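Side-chain contacts in fimbrin (Schizosaccharomyces pombe, PDB 1RT8), which binds and cross-links actin filaments, associating with the actin structures involved in developing and maintaining cell polarity and taking part in cytokinesis, mating and spore formation: residues 23-28 with 54-59; 15-20 with 119-124. All blocks are in the same frame, centred on the assembly; numbering follows the deposited sequence.

Interaction 1 of 2, residues 23-28 with 54-59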
loop_
_atom_site.group_PDB
_atom_site.type_symbol
_atom_site.label_atom_id
_atom_site.label_comp_id
_atom_site.label_asym_id
_atom_site.label_seq_id
_atom_site.Cartn_x
_atom_site.Cartn_y
_atom_site.Cartn_z
ATOM N N SER A 23 -15.469 -10.878 -11.908
ATOM C CA SER A 23 -15.932 -11.755 -10.836
ATOM C C SER A 23 -16.019 -11.048 -9.488
ATOM O O SER A 23 -16.881 -11.365 -8.668
ATOM C CB SER A 23 -15.020 -12.977 -10.712
ATOM O OG SER A 23 -13.744 -12.614 -10.218
ATOM N N VAL A 24 -15.130 -10.087 -9.264
ATOM C CA VAL A 24 -15.117 -9.351 -8.008
ATOM C C VAL A 24 -16.263 -8.339 -7.932
ATOM O O VAL A 24 -16.854 -8.141 -6.867
ATOM C CB VAL A 24 -13.767 -8.614 -7.807
ATOM C CG1 VAL A 24 -13.532 -7.639 -8.938
ATOM C CG2 VAL A 24 -13.767 -7.882 -6.483
ATOM N N LEU A 25 -16.575 -7.709 -9.059
ATOM C CA LEU A 25 -17.648 -6.720 -9.105
ATOM C C LEU A 25 -18.988 -7.373 -9.433
ATOM O O LEU A 25 -20.037 -6.723 -9.391
ATOM C CB LEU A 25 -17.328 -5.652 -10.151
ATOM C CG LEU A 25 -15.990 -4.931 -9.981
ATOM C CD1 LEU A 25 -15.900 -3.801 -10.990
ATOM C CD2 LEU A 25 -15.864 -4.386 -8.568
ATOM N N ALA A 26 -18.922 -8.663 -9.757
ATOM C CA ALA A 26 -20.074 -9.497 -10.112
ATOM C C ALA A 26 -21.438 -8.822 -10.009
ATOM O O ALA A 26 -21.976 -8.319 -11.000
ATOM C CB ALA A 26 -20.063 -10.768 -9.261
ATOM N N GLY A 27 -22.003 -8.828 -8.808
ATOM C CA GLY A 27 -23.303 -8.219 -8.616
ATOM C C GLY A 27 -23.260 -7.025 -7.689
ATOM O O GLY A 27 -24.097 -6.891 -6.795
ATOM N N ASP A 28 -22.280 -6.154 -7.899
ATOM C CA ASP A 28 -22.146 -4.968 -7.072
ATOM C C ASP A 28 -23.263 -3.979 -7.395
ATOM O O ASP A 28 -23.449 -3.592 -8.546
ATOM C CB ASP A 28 -20.784 -4.316 -7.293
ATOM C CG ASP A 28 -20.560 -3.140 -6.378
ATOM O OD1 ASP A 28 -21.177 -2.080 -6.614
ATOM O OD2 ASP A 28 -19.781 -3.285 -5.411
ATOM N N LEU A 54 -12.416 1.364 -10.019
ATOM C CA LEU A 54 -11.135 1.334 -9.313
ATOM C C LEU A 54 -11.313 1.401 -7.803
ATOM O O LEU A 54 -10.624 0.697 -7.066
ATOM C CB LEU A 54 -10.237 2.478 -9.792
ATOM C CG LEU A 54 -9.744 2.268 -11.224
ATOM C CD1 LEU A 54 -8.992 3.505 -11.714
ATOM C CD2 LEU A 54 -8.860 1.032 -11.264
ATOM N N SER A 55 -12.234 2.247 -7.339
ATOM C CA SER A 55 -12.497 2.376 -5.907
ATOM C C SER A 55 -12.976 1.036 -5.363
ATOM O O SER A 55 -12.604 0.636 -4.255
ATOM C CB SER A 55 -13.566 3.450 -5.638
ATOM O OG SER A 55 -13.065 4.754 -5.877
ATOM N N LYS A 56 -13.812 0.354 -6.144
ATOM C CA LYS A 56 -14.328 -0.957 -5.757
ATOM C C LYS A 56 -13.182 -1.976 -5.703
ATOM O O LYS A 56 -13.095 -2.783 -4.775
ATOM C CB LYS A 56 -15.392 -1.427 -6.759
ATOM C CG LYS A 56 -16.688 -0.624 -6.748
ATOM C CD LYS A 56 -17.510 -0.917 -5.508
ATOM C CE LYS A 56 -18.896 -0.250 -5.584
ATOM N NZ LYS A 56 -19.754 -0.696 -4.448
ATOM N N LEU A 57 -12.303 -1.945 -6.696
ATOM C CA LEU A 57 -11.177 -2.874 -6.717
ATOM C C LEU A 57 -10.305 -2.655 -5.472
ATOM O O LEU A 57 -9.827 -3.607 -4.845
ATOM C CB LEU A 57 -10.353 -2.662 -7.990
ATOM C CG LEU A 57 -9.189 -3.621 -8.204
ATOM C CD1 LEU A 57 -9.720 -5.047 -8.333
ATOM C CD2 LEU A 57 -8.427 -3.219 -9.458
ATOM N N ILE A 58 -10.119 -1.392 -5.107
ATOM C CA ILE A 58 -9.335 -1.054 -3.929
ATOM C C ILE A 58 -9.913 -1.654 -2.644
ATOM O O ILE A 58 -9.166 -2.146 -1.796
ATOM C CB ILE A 58 -9.244 0.465 -3.770
ATOM C CG1 ILE A 58 -8.325 1.024 -4.863
ATOM C CG2 ILE A 58 -8.785 0.827 -2.349
ATOM C CD1 ILE A 58 -8.175 2.519 -4.829
ATOM N N ASN A 59 -11.235 -1.597 -2.486
ATOM C CA ASN A 59 -11.845 -2.156 -1.284
ATOM C C ASN A 59 -11.872 -3.677 -1.284
ATOM O O ASN A 59 -12.031 -4.291 -0.231
ATOM C CB ASN A 59 -13.260 -1.608 -1.071
ATOM C CG ASN A 59 -13.262 -0.306 -0.298
ATOM O OD1 ASN A 59 -12.388 -0.072 0.540
ATOM N ND2 ASN A 59 -14.246 0.541 -0.563
#
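In the first calponin-homology domain, the C-terminal end of helix 11-25 and the loop that follows it meet helix 52-61 through a salt bridge, Asp-28 to Lys-56, with an apolar contact from Leu-25 nearer the backbone of helix 52-61. The carboxylate and the ammonium group approach from opposite directions. Lys-56 NZ lies 2.8 Å from Asp-28 OD2, on the syn lone pair of that oxygen, and 2.9 Å from Asp-28 OD1, where the bond is weak, so both oxygens share the ammonium group unequally. Having CG anti to the backbone N (chi1 -176°) carries the Asp-28 carboxylate out toward the lysine. Lys-56 is bent at chi2 (-73°) and extended beyond it, which brings the chain in from one side of the carboxylate plane, NZ ending close to that plane in front of the two oxygens; Lys-56 CD is 3.3 Å from Asp-28 OD2. Leu-25 crosses the root of the lysine at a slant, its CD2 methyl 3.5 Å from Lys-56 CB. The turn that presents the aspartate is closed by a backbone hydrogen bond from Asp-28 N to Leu-25 O (2.8 Å). Asp-28 OD1 also accepts from the backbone N of Asp-30 and Val-31, which fixes the carboxylate in its loop. Lys-56 NZ forms further salt bridges to Glu-68 and Asp-30, and three acidic side chains around one ammonium group would be expected to keep it protonated. Leu-25 also touches Ile-53 and Val-35, while the other sides of helix 52-61 pack through Leu-54 and Ile-58 on helix 82-99 and through Leu-54, Leu-57 and Ile-58 on helix 117-131.

Interaction 2 of 2, residues 15-20 with 119-124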
loop_
_atom_site.group_PDB
_atom_site.type_symbol
_atom_site.label_atom_id
_atom_site.label_comp_id
_atom_site.label_asym_id
_atom_site.label_seq_id
_atom_site.Cartn_x
_atom_site.Cartn_y
_atom_site.Cartn_z
ATOM N N ARG A 15 -6.813 -9.055 -20.552
ATOM C CA ARG A 15 -7.923 -10.000 -20.520
ATOM C C ARG A 15 -8.155 -10.565 -19.128
ATOM O O ARG A 15 -9.254 -10.454 -18.576
ATOM C CB ARG A 15 -7.678 -11.160 -21.492
ATOM C CG ARG A 15 -8.818 -12.171 -21.520
ATOM C CD ARG A 15 -8.525 -13.401 -22.380
ATOM N NE ARG A 15 -8.394 -13.102 -23.803
ATOM C CZ ARG A 15 -7.288 -12.638 -24.378
ATOM N NH1 ARG A 15 -6.201 -12.417 -23.649
ATOM N NH2 ARG A 15 -7.264 -12.404 -25.683
ATOM N N GLU A 16 -7.116 -11.168 -18.559
ATOM C CA GLU A 16 -7.219 -11.771 -17.238
ATOM C C GLU A 16 -7.577 -10.767 -16.147
ATOM O O GLU A 16 -8.420 -11.056 -15.300
ATOM C CB GLU A 16 -5.916 -12.503 -16.886
ATOM C CG GLU A 16 -5.520 -13.603 -17.876
ATOM C CD GLU A 16 -6.674 -14.546 -18.212
ATOM O OE1 GLU A 16 -7.415 -14.944 -17.294
ATOM O OE2 GLU A 16 -6.834 -14.895 -19.398
ATOM N N PHE A 17 -6.951 -9.591 -16.157
ATOM C CA PHE A 17 -7.259 -8.584 -15.140
ATOM C C PHE A 17 -8.736 -8.202 -15.204
ATOM O O PHE A 17 -9.410 -8.103 -14.177
ATOM C CB PHE A 17 -6.388 -7.332 -15.328
ATOM C CG PHE A 17 -4.934 -7.545 -15.003
ATOM C CD1 PHE A 17 -3.984 -6.600 -15.368
ATOM C CD2 PHE A 17 -4.512 -8.690 -14.335
ATOM C CE1 PHE A 17 -2.637 -6.792 -15.077
ATOM C CE2 PHE A 17 -3.164 -8.890 -14.037
ATOM C CZ PHE A 17 -2.226 -7.938 -14.411
ATOM N N ILE A 18 -9.243 -7.989 -16.412
ATOM C CA ILE A 18 -10.646 -7.635 -16.568
ATOM C C ILE A 18 -11.536 -8.770 -16.076
ATOM O O ILE A 18 -12.574 -8.529 -15.463
ATOM C CB ILE A 18 -10.989 -7.326 -18.033
ATOM C CG1 ILE A 18 -10.225 -6.079 -18.489
ATOM C CG2 ILE A 18 -12.489 -7.128 -18.175
ATOM C CD1 ILE A 18 -10.312 -5.798 -19.981
ATOM N N LYS A 19 -11.134 -10.009 -16.347
ATOM C CA LYS A 19 -11.916 -11.155 -15.902
ATOM C C LYS A 19 -11.964 -11.175 -14.378
ATOM O O LYS A 19 -13.019 -11.400 -13.779
ATOM C CB LYS A 19 -11.312 -12.459 -16.430
ATOM C CG LYS A 19 -11.389 -12.602 -17.944
ATOM C CD LYS A 19 -10.878 -13.961 -18.415
ATOM C CE LYS A 19 -11.714 -15.111 -17.858
ATOM N NZ LYS A 19 -11.332 -16.418 -18.466
ATOM N N HIS A 20 -10.822 -10.929 -13.746
ATOM C CA HIS A 20 -10.775 -10.908 -12.290
ATOM C C HIS A 20 -11.696 -9.809 -11.773
ATOM O O HIS A 20 -12.412 -9.991 -10.788
ATOM C CB HIS A 20 -9.343 -10.667 -11.795
ATOM C CG HIS A 20 -9.261 -10.331 -10.339
ATOM N ND1 HIS A 20 -9.243 -9.034 -9.875
ATOM C CD2 HIS A 20 -9.241 -11.123 -9.240
ATOM C CE1 HIS A 20 -9.215 -9.040 -8.554
ATOM N NE2 HIS A 20 -9.213 -10.295 -8.143
ATOM N N LEU A 119 -1.220 3.415 -17.853
ATOM C CA LEU A 119 -1.291 3.911 -16.488
ATOM C C LEU A 119 -2.408 3.205 -15.717
ATOM O O LEU A 119 -2.192 2.717 -14.612
ATOM C CB LEU A 119 -1.512 5.426 -16.503
ATOM C CG LEU A 119 -0.288 6.236 -16.945
ATOM C CD1 LEU A 119 -0.682 7.645 -17.327
ATOM C CD2 LEU A 119 0.727 6.246 -15.822
ATOM N N ILE A 120 -3.598 3.133 -16.301
ATOM C CA ILE A 120 -4.718 2.466 -15.639
ATOM C C ILE A 120 -4.434 0.976 -15.387
ATOM O O ILE A 120 -4.615 0.481 -14.274
ATOM C CB ILE A 120 -6.010 2.602 -16.473
ATOM C CG1 ILE A 120 -6.600 4.003 -16.272
ATOM C CG2 ILE A 120 -7.015 1.516 -16.082
ATOM C CD1 ILE A 120 -7.844 4.271 -17.106
ATOM N N LEU A 121 -3.994 0.262 -16.419
ATOM C CA LEU A 121 -3.706 -1.162 -16.254
ATOM C C LEU A 121 -2.553 -1.339 -15.264
ATOM O O LEU A 121 -2.502 -2.320 -14.521
ATOM C CB LEU A 121 -3.363 -1.805 -17.604
ATOM C CG LEU A 121 -3.627 -3.320 -17.678
ATOM C CD1 LEU A 121 -5.078 -3.609 -17.300
ATOM C CD2 LEU A 121 -3.330 -3.842 -19.077
ATOM N N GLY A 122 -1.633 -0.378 -15.253
ATOM C CA GLY A 122 -0.516 -0.437 -14.330
ATOM C C GLY A 122 -1.031 -0.347 -12.904
ATOM O O GLY A 122 -0.603 -1.094 -12.026
ATOM N N LEU A 123 -1.961 0.576 -12.677
ATOM C CA LEU A 123 -2.558 0.775 -11.365
ATOM C C LEU A 123 -3.451 -0.417 -10.991
ATOM O O LEU A 123 -3.533 -0.818 -9.823
ATOM C CB LEU A 123 -3.367 2.069 -11.369
ATOM C CG LEU A 123 -4.176 2.422 -10.123
ATOM C CD1 LEU A 123 -3.289 2.455 -8.891
ATOM C CD2 LEU A 123 -4.831 3.772 -10.345
ATOM N N VAL A 124 -4.115 -0.989 -11.988
ATOM C CA VAL A 124 -4.973 -2.144 -11.747
ATOM C C VAL A 124 -4.145 -3.296 -11.193
ATOM O O VAL A 124 -4.523 -3.935 -10.201
ATOM C CB VAL A 124 -5.686 -2.594 -13.052
ATOM C CG1 VAL A 124 -6.150 -4.055 -12.938
ATOM C CG2 VAL A 124 -6.890 -1.699 -13.297
#
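Phe-17 reaches from helix 11-25 to helix 117-131 and lays the edge of its ring against Leu-121. The CD1 methyl of Leu-121 sits near the ring plane, 3.7 Å from Phe-17 CD1, and Leu-121 CG follows at 4.0 Å from the same ring atom. Only one branch of the leucine therefore does the touching, and it meets the ring rim, the two side chains passing each other at a slant. Leu-121 does not start out aimed at the phenylalanine; with CG roughly anti to the backbone N (chi1 -155°), its branch end is brought round to the ring. Val-124, one helical turn further along, points at helix 11-25 directly. Its CG1 methyl rests 4.1 Å from Phe-17 CB and equally far from Phe-17 CD1, so it touches both the base of the phenylalanine and one carbon of its ring. Phe-17 and Val-124 are also the residues whose backbones come nearest, with 7.6 Å between Phe-17 CA and Val-124 CA. Ile-128, a turn beyond Val-124, continues the surface that receives Phe-17, and Lys-249 and Leu-250 of helix 248-261, within the second calponin-homology range, touch the same aromatic side chain. Val-124 packs in addition on Phe-44 of helix 43-47. No hydrogen bond or charge pair links the two segments: all three touching residues are buried and apolar, so the helices are joined here by van der Waals contact and the exclusion of water, with Phe-17 supplying nearly all of the buried surface on the helix 11-25 side.

Interactions 1 and 2 lie in the first calponin-homology domain, within actin-binding region 1, their centres about 12 Å apart. Both use helix 11-25: residues 15-20 face helix 117-131, and residues 23-28, at its C-terminal end and beyond, face helix 52-61. Along the chain, interaction 1 is nested inside the loop closed by interaction 2, so helix 11-25 is tied both to helix 52-61, close in sequence, and to helix 117-131, about 100 residues on. The contacts also touch directly, Leu-54 CD2 lying 3.9 Å from Val-124 CG2 and Leu-57 CD1 4.0 Å from His-20 CE1. Three helices thus pack mutually, through mainly apolar side chains, with the Asp-28 to Lys-56 salt bridge in interaction 1.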